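Local coordinates for lipocalin AI-4 (Rhodnius prolixus, PDB 5H9N), which binds cysteinyl leukotrienes, here leukotriene C4, and as a salivary lipocalin of a blood-feeding insect probably sequesters them from the host, at residues A[16-21]-A[98-103]; A[35-40]-A[121-126]. The protein carries 1 engineered substitution. One frame throughout, in Å; residues are numbered along the deposited sequence.

Interaction 1 of 2, residues A[16-21]-A[98-103]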
loop_
_atom_site.group_PDB
_atom_site.type_symbol
_atom_site.label_atom_id
_atom_site.label_comp_id
_atom_site.label_asym_id
_atom_site.label_seq_id
_atom_site.Cartn_x
_atom_site.Cartn_y
_atom_site.Cartn_z
ATOM N N LYS A 16 -5.305 9.211 12.216
ATOM C CA LYS A 16 -5.086 7.778 12.301
ATOM C C LYS A 16 -3.737 7.330 11.749
ATOM O O LYS A 16 -3.369 6.160 11.882
ATOM C CB LYS A 16 -6.220 7.044 11.584
ATOM C CG LYS A 16 -7.558 7.215 12.291
ATOM C CD LYS A 16 -8.723 6.775 11.426
ATOM C CE LYS A 16 -10.042 6.983 12.154
ATOM N NZ LYS A 16 -11.209 6.750 11.260
ATOM N N ILE A 17 -2.999 8.250 11.143
ATOM C CA ILE A 17 -1.692 7.949 10.558
ATOM C C ILE A 17 -0.578 8.214 11.563
ATOM O O ILE A 17 -0.631 9.177 12.318
ATOM C CB ILE A 17 -1.455 8.793 9.279
ATOM C CG1 ILE A 17 -2.500 8.440 8.218
ATOM C CG2 ILE A 17 -0.055 8.572 8.724
ATOM C CD1 ILE A 17 -2.441 9.305 6.969
ATOM N N MET A 18 0.430 7.350 11.576
ATOM C CA MET A 18 1.578 7.510 12.459
ATOM C C MET A 18 2.197 8.888 12.353
ATOM O O MET A 18 2.162 9.531 11.303
ATOM C CB MET A 18 2.649 6.480 12.139
ATOM C CG MET A 18 3.256 6.673 10.756
ATOM S SD MET A 18 4.423 5.396 10.248
ATOM C CE MET A 18 5.702 5.612 11.483
ATOM N N SER A 19 2.775 9.338 13.454
ATOM C CA SER A 19 3.561 10.552 13.430
ATOM C C SER A 19 4.997 10.197 13.064
ATOM O O SER A 19 5.447 9.059 13.272
ATOM C CB SER A 19 3.504 11.264 14.780
ATOM O OG SER A 19 3.947 10.405 15.813
ATOM N N GLY A 20 5.699 11.163 12.487
ATOM C CA GLY A 20 7.121 11.039 12.239
ATOM C C GLY A 20 7.505 10.025 11.180
ATOM O O GLY A 20 8.577 9.435 11.260
ATOM N N PHE A 21 6.649 9.843 10.185
ATOM C CA PHE A 21 6.950 8.939 9.077
ATOM C C PHE A 21 8.248 9.335 8.382
ATOM O O PHE A 21 8.447 10.502 8.037
ATOM C CB PHE A 21 5.808 8.916 8.065
ATOM C CG PHE A 21 6.103 8.096 6.835
ATOM C CD1 PHE A 21 6.233 6.718 6.917
ATOM C CD2 PHE A 21 6.233 8.703 5.596
ATOM C CE1 PHE A 21 6.498 5.961 5.792
ATOM C CE2 PHE A 21 6.500 7.947 4.463
ATOM C CZ PHE A 21 6.622 6.572 4.560
ATOM N N VAL A 98 0.147 3.833 7.298
ATOM C CA VAL A 98 -0.551 4.031 8.553
ATOM C C VAL A 98 0.369 3.785 9.745
ATOM O O VAL A 98 0.391 4.569 10.686
ATOM C CB VAL A 98 -1.790 3.115 8.626
ATOM C CG1 VAL A 98 -2.512 3.295 9.942
ATOM C CG2 VAL A 98 -2.728 3.406 7.447
ATOM N N GLU A 99 1.126 2.699 9.690
ATOM C CA GLU A 99 2.033 2.327 10.769
ATOM C C GLU A 99 3.133 1.463 10.189
ATOM O O GLU A 99 2.835 0.576 9.388
ATOM C CB GLU A 99 1.294 1.552 11.865
ATOM C CG GLU A 99 0.456 2.363 12.817
ATOM C CD GLU A 99 1.234 2.799 14.036
ATOM O OE1 GLU A 99 1.066 2.167 15.100
ATOM O OE2 GLU A 99 2.019 3.761 13.927
ATOM N N THR A 100 4.386 1.684 10.576
ATOM C CA THR A 100 5.475 0.814 10.121
ATOM C C THR A 100 6.624 0.854 11.100
ATOM O O THR A 100 6.819 1.867 11.767
ATOM C CB THR A 100 5.995 1.210 8.712
ATOM O OG1 THR A 100 7.010 0.291 8.295
ATOM C CG2 THR A 100 6.575 2.600 8.718
ATOM N N ASP A 101 7.367 -0.250 11.213
ATOM C CA ASP A 101 8.616 -0.229 11.973
ATOM C C ASP A 101 9.806 -0.277 11.016
ATOM O O ASP A 101 10.947 -0.422 11.447
ATOM C CB ASP A 101 8.664 -1.373 13.002
ATOM C CG ASP A 101 8.892 -2.744 12.379
ATOM O OD1 ASP A 101 8.692 -2.903 11.164
ATOM O OD2 ASP A 101 9.262 -3.665 13.135
ATOM N N TYR A 102 9.520 -0.164 9.716
ATOM C CA TYR A 102 10.508 -0.092 8.619
ATOM C C TYR A 102 11.280 -1.382 8.359
ATOM O O TYR A 102 11.511 -1.737 7.207
ATOM C CB TYR A 102 11.498 1.061 8.847
ATOM C CG TYR A 102 10.812 2.386 9.099
ATOM C CD1 TYR A 102 10.278 3.121 8.052
ATOM C CD2 TYR A 102 10.692 2.893 10.387
ATOM C CE1 TYR A 102 9.643 4.322 8.275
ATOM C CE2 TYR A 102 10.055 4.095 10.620
ATOM C CZ TYR A 102 9.543 4.809 9.564
ATOM O OH TYR A 102 8.908 6.011 9.807
ATOM N N ALA A 103 11.679 -2.074 9.418
ATOM C CA ALA A 103 12.509 -3.263 9.311
ATOM C C ALA A 103 11.730 -4.574 9.197
ATOM O O ALA A 103 12.307 -5.602 8.834
ATOM C CB ALA A 103 13.434 -3.326 10.505
HETATM O O HOH W 1 -0.495 5.233 13.625
HETATM O O HOH W 2 9.359 6.881 12.171
#
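Met-18 makes the largest single contribution to this contact, lying along the end of strand 90-100. Its backbone N donates to the carbonyl O of Val-98 (N to O 2.9 Å). The bond is moderately bent, with an angle of 150° at the hydrogen. With CG set between the backbone N and the carbonyl carbon (chi1 65°), the chain runs out past Glu-99 to Thr-100. Met-18 SD then rests 3.8 Å from Thr-100 CG2. The bend at chi3 turns the methyl to the Tyr-102 hydroxyl, with Met-18 CE 3.6 Å from Tyr-102 OH. At the other end of the side chain, Glu-99 OE2 comes within 3.3 Å of Met-18 CB.

Tyr-102 OH also lies 3.6 Å from Phe-21 CA. A water in the plane of the tyrosine ring, at its edge, joins OH to the Gly-20 carbonyl; it is 2.6 Å from Tyr-102 OH. The same hydroxyl is hydrogen-bonded to Asp-22 N, so it ties down the chain just ahead of helix 23-26.

Thr-100 sets Tyr-102 in place. Its OG1 accepts from Tyr-102 N at 2.9 Å in an ST turn, and is also hydrogen-bonded to Tyr-105 O. Its CG2 covers one face of the Tyr-102 ring, toward the rim. Further back, Val-98 and Glu-99 both face Leu-107 in a classic beta bulge. A second water donates to Val-98 O and weakly to Lys-16 O.

With one direct backbone bond, the join rests largely on Met-18 packing and the watered Tyr-102 hydroxyl, consistent with its partial exposure.

Interaction 2 of 2, residues A[35-40]-A[121-126]. With LTX ((5~{S},6~{R},7~{E},9~{E},11~{Z},14~{Z})-6-[(2~{R})-2-[[(4~{S})-4-azanyl-5-oxidanyl-5-oxidanylidene-pentanoyl]amino]-3-( 2-hydroxy-2-oxoethylamino)-3-oxidanylidene-propyl]sulfanyl-5-oxidanyl-icosa-7,9,11,14-tetraenoic acid), chain B.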
loop_
_atom_site.group_PDB
_atom_site.type_symbol
_atom_site.label_atom_id
_atom_site.label_comp_id
_atom_site.label_asym_id
_atom_site.label_seq_id
_atom_site.Cartn_x
_atom_site.Cartn_y
_atom_site.Cartn_z
ATOM N N HIS A 35 -0.815 -9.708 3.318
ATOM C CA HIS A 35 -2.199 -9.739 3.784
ATOM C C HIS A 35 -2.928 -8.496 3.325
ATOM O O HIS A 35 -2.295 -7.452 3.132
ATOM C CB HIS A 35 -2.307 -9.796 5.313
ATOM C CG HIS A 35 -1.653 -10.982 5.943
ATOM N ND1 HIS A 35 -0.288 -11.137 5.986
ATOM C CD2 HIS A 35 -2.179 -12.045 6.596
ATOM C CE1 HIS A 35 0.001 -12.263 6.614
ATOM N NE2 HIS A 35 -1.128 -12.835 6.987
ATOM N N SER A 36 -4.247 -8.553 3.217
ATOM C CA SER A 36 -5.027 -7.352 2.918
ATOM C C SER A 36 -6.452 -7.537 3.440
ATOM O O SER A 36 -6.910 -8.673 3.651
ATOM C CB SER A 36 -5.002 -7.048 1.418
ATOM O OG SER A 36 -5.539 -8.121 0.668
ATOM N N ARG A 37 -7.150 -6.433 3.681
ATOM C CA ARG A 37 -8.521 -6.485 4.177
ATOM C C ARG A 37 -9.415 -7.190 3.169
ATOM O O ARG A 37 -10.169 -8.082 3.526
ATOM C CB ARG A 37 -9.045 -5.074 4.459
ATOM C CG ARG A 37 -10.459 -5.080 5.034
ATOM C CD ARG A 37 -11.105 -3.706 4.989
ATOM N NE ARG A 37 -11.306 -3.264 3.610
ATOM C CZ ARG A 37 -11.416 -1.996 3.229
ATOM N NH1 ARG A 37 -11.347 -1.003 4.116
ATOM N NH2 ARG A 37 -11.586 -1.716 1.947
ATOM N N ASP A 38 -9.331 -6.754 1.915
ATOM C CA ASP A 38 -10.098 -7.315 0.806
ATOM C C ASP A 38 -9.113 -8.042 -0.084
ATOM O O ASP A 38 -8.002 -7.555 -0.296
ATOM C CB ASP A 38 -10.808 -6.223 -0.001
ATOM C CG ASP A 38 -11.675 -5.314 0.848
ATOM O OD1 ASP A 38 -12.062 -5.711 1.961
ATOM O OD2 ASP A 38 -11.988 -4.197 0.375
ATOM N N SER A 39 -9.500 -9.190 -0.625
ATOM C CA SER A 39 -8.617 -9.934 -1.509
ATOM C C SER A 39 -9.397 -10.587 -2.637
ATOM O O SER A 39 -10.609 -10.739 -2.566
ATOM C CB SER A 39 -7.838 -10.987 -0.727
ATOM O OG SER A 39 -8.708 -11.874 -0.064
ATOM N N GLU A 40 -8.682 -10.954 -3.686
ATOM C CA GLU A 40 -9.278 -11.668 -4.798
ATOM C C GLU A 40 -8.704 -13.070 -4.847
ATOM O O GLU A 40 -7.790 -13.406 -4.093
ATOM C CB GLU A 40 -9.020 -10.927 -6.108
ATOM C CG GLU A 40 -9.684 -9.561 -6.191
ATOM C CD GLU A 40 -8.861 -8.470 -5.537
ATOM O OE1 GLU A 40 -7.789 -8.787 -4.978
ATOM O OE2 GLU A 40 -9.288 -7.296 -5.580
ATOM N N ASP A 121 -10.788 0.876 -2.308
ATOM C CA ASP A 121 -9.708 1.047 -1.347
ATOM C C ASP A 121 -9.423 -0.263 -0.625
ATOM O O ASP A 121 -10.090 -1.283 -0.862
ATOM C CB ASP A 121 -9.990 2.207 -0.368
ATOM C CG ASP A 121 -11.145 1.960 0.567
ATOM O OD1 ASP A 121 -11.731 0.858 0.567
ATOM O OD2 ASP A 121 -11.445 2.892 1.345
ATOM N N ASN A 122 -8.417 -0.248 0.233
ATOM C CA ASN A 122 -7.974 -1.457 0.899
ATOM C C ASN A 122 -7.018 -1.077 2.003
ATOM O O ASN A 122 -6.401 0.005 1.961
ATOM C CB ASN A 122 -7.294 -2.404 -0.092
ATOM C CG ASN A 122 -7.529 -3.865 0.239
ATOM O OD1 ASN A 122 -7.971 -4.220 1.339
ATOM N ND2 ASN A 122 -7.236 -4.728 -0.723
ATOM N N PHE A 123 -6.892 -1.957 2.990
ATOM C CA PHE A 123 -5.755 -1.905 3.910
ATOM C C PHE A 123 -4.859 -3.085 3.605
ATOM O O PHE A 123 -5.333 -4.200 3.397
ATOM C CB PHE A 123 -6.199 -1.918 5.367
ATOM C CG PHE A 123 -6.813 -0.623 5.821
ATOM C CD1 PHE A 123 -8.173 -0.393 5.656
ATOM C CD2 PHE A 123 -6.036 0.372 6.419
ATOM C CE1 PHE A 123 -8.753 0.795 6.084
ATOM C CE2 PHE A 123 -6.603 1.555 6.837
ATOM C CZ PHE A 123 -7.968 1.770 6.676
ATOM N N LEU A 124 -3.560 -2.800 3.550
ATOM C CA LEU A 124 -2.531 -3.712 3.071
ATOM C C LEU A 124 -1.490 -3.918 4.139
ATOM O O LEU A 124 -1.028 -2.950 4.737
ATOM C CB LEU A 124 -1.859 -3.130 1.829
ATOM C CG LEU A 124 -2.756 -2.647 0.687
ATOM C CD1 LEU A 124 -1.914 -2.023 -0.414
ATOM C CD2 LEU A 124 -3.584 -3.771 0.129
ATOM N N LEU A 125 -1.091 -5.159 4.357
ATOM C CA LEU A 125 0.024 -5.460 5.240
ATOM C C LEU A 125 1.202 -5.949 4.416
ATOM O O LEU A 125 1.113 -6.991 3.729
ATOM C CB LEU A 125 -0.353 -6.501 6.284
ATOM C CG LEU A 125 0.771 -6.865 7.270
ATOM C CD1 LEU A 125 1.147 -5.647 8.116
ATOM C CD2 LEU A 125 0.364 -8.037 8.152
ATOM N N PHE A 126 2.277 -5.166 4.483
ATOM C CA PHE A 126 3.543 -5.495 3.858
ATOM C C PHE A 126 4.522 -6.024 4.891
ATOM O O PHE A 126 4.529 -5.582 6.047
ATOM C CB PHE A 126 4.139 -4.279 3.149
ATOM C CG PHE A 126 3.358 -3.834 1.948
ATOM C CD1 PHE A 126 2.255 -2.991 2.093
ATOM C CD2 PHE A 126 3.686 -4.275 0.676
ATOM C CE1 PHE A 126 1.532 -2.579 0.988
ATOM C CE2 PHE A 126 2.957 -3.864 -0.423
ATOM C CZ PHE A 126 1.889 -3.013 -0.260
HETATM O O2 LTX B . -6.097 -1.277 -3.307
HETATM C C1 LTX B . -6.623 -2.406 -3.444
HETATM O O1 LTX B . -6.046 -3.468 -3.106
HETATM C C2 LTX B . -8.016 -2.485 -4.024
HETATM C C3 LTX B . -7.942 -3.024 -5.449
HETATM C C4 LTX B . -6.825 -2.332 -6.228
HETATM C C5 LTX B . -6.917 -2.661 -7.712
HETATM O O3 LTX B . -6.545 -4.026 -7.947
HETATM C C6 LTX B . -6.035 -1.743 -8.552
HETATM C C7 LTX B . -4.561 -1.931 -8.218
HETATM C C8 LTX B . -3.815 -0.962 -7.662
HETATM C C9 LTX B . -2.389 -1.192 -7.381
HETATM C C10 LTX B . -1.524 -0.225 -7.047
HETATM C C11 LTX B . -0.115 -0.550 -6.799
HETATM C C12 LTX B . 0.856 0.296 -6.432
HETATM C C13 LTX B . 0.680 1.786 -6.196
HETATM C C14 LTX B . 0.084 2.072 -4.832
HETATM C C15 LTX B . 0.768 2.003 -3.696
HETATM C C16 LTX B . 2.234 1.642 -3.655
HETATM C C17 LTX B . 2.535 0.836 -2.395
HETATM C C18 LTX B . 4.041 0.656 -2.246
HETATM C C19 LTX B . 4.391 -0.382 -1.191
HETATM C C20 LTX B . 5.895 -0.512 -1.040
HETATM O O32 LTX B . -1.428 -5.349 -11.348
HETATM C C21 LTX B . -2.309 -4.478 -11.224
HETATM O O31 LTX B . -2.900 -4.245 -10.149
HETATM C CA3 LTX B . -2.679 -3.668 -12.439
HETATM N N3 LTX B . -3.684 -2.674 -12.095
HETATM C C22 LTX B . -4.404 -2.016 -12.998
HETATM O O33 LTX B . -4.264 -2.219 -14.191
HETATM C CA2 LTX B . -5.413 -0.999 -12.540
HETATM C CB2 LTX B . -5.447 -0.841 -11.020
HETATM S SG2 LTX B . -6.386 -2.118 -10.252
HETATM N N2 LTX B . -6.720 -1.304 -13.081
HETATM C CD1 LTX B . -7.451 -0.383 -13.694
HETATM O OE1 LTX B . -7.280 0.818 -13.540
HETATM C CG1 LTX B . -8.528 -0.939 -14.595
HETATM C CB1 LTX B . -9.523 0.137 -15.001
HETATM C CA1 LTX B . -10.827 -0.515 -15.454
HETATM N N1 LTX B . -11.261 -1.501 -14.443
HETATM C C23 LTX B . -10.645 -1.209 -16.770
HETATM O O11 LTX B . -10.928 -2.426 -16.845
HETATM O O12 LTX B . -10.225 -0.543 -17.741
HETATM O O HOH W 3 -12.158 1.760 3.690
HETATM O O HOH W 4 -11.115 -3.469 -2.108
#
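Ser-36 and Leu-124 face each other as a non-hydrogen-bonded antiparallel pair where strands 30-36 and 120-127 meet in the lipocalin barrel. Next to them, His-35 and Leu-125 form a hydrogen-bonded pair. Leu-125 N gives His-35 O an almost straight bond (173° at the hydrogen), while the return bond from His-35 N is weak. This end is buried and its side-chain contacts are largely apolar. The His-35 and Leu-125 side chains run side by side, with ND1 of His-35 3.8 Å from CD2 of Leu-125. Ser-36 CB meets Leu-124 CD2 on the other face.

Arg-37 N to Phe-123 O is the last backbone bond between the two segments. Beyond it the Asn-122 amide grips the backbone of Asp-38 twice. Asn-122 OD1 accepts from Asp-38 N at 2.9 Å, and Asn-122 ND2 donates to Asp-38 O at 3.0 Å. Ser-36 OG reaches that carbonyl from its opposite face.

The outer side is polar and watered. Arg-37 holds the Asp-38 carboxylate side-on, through NE and NH2. Arg-37 NH2 also forms a salt bridge to Asp-121 OD1 (2.9 Å). That oxygen lies in the guanidinium plane but is met from above its own carboxylate plane; the planes are 58° apart. One water links Arg-37 NH1 to Asp-121 OD2, which is also bonded to Tyr-109 OH. Another joins Asp-38 OD2 to Asp-121 O. Arg-37 NH1 lies at the edge of the Phe-123 ring.

In the leukotriene pocket, Phe-126 lays a ring face against C19 of the lipid tail, and Asn-122 ND2 donates to carboxylate O1 of the ligand at 2.9 Å.

Both interactions reach the same curled antiparallel sheet, and their centres are about 17 Å apart. Interaction 2 is the buried one. It joins two neighbouring barrel strands, and its side chains help line the leukotriene pocket. Interaction 1 is only partly buried. It fastens an irregular segment to the end of a strand, and the side chain of Phe-21 stays about 9 Å from the ligand. The chemistry follows: paired backbone bonds and a salt-bridge network in interaction 2, one cross-segment backbone bond with thioether and water contacts in interaction 1. Strand 105-112 lies between strands 90-100 and 120-127 and pairs with both.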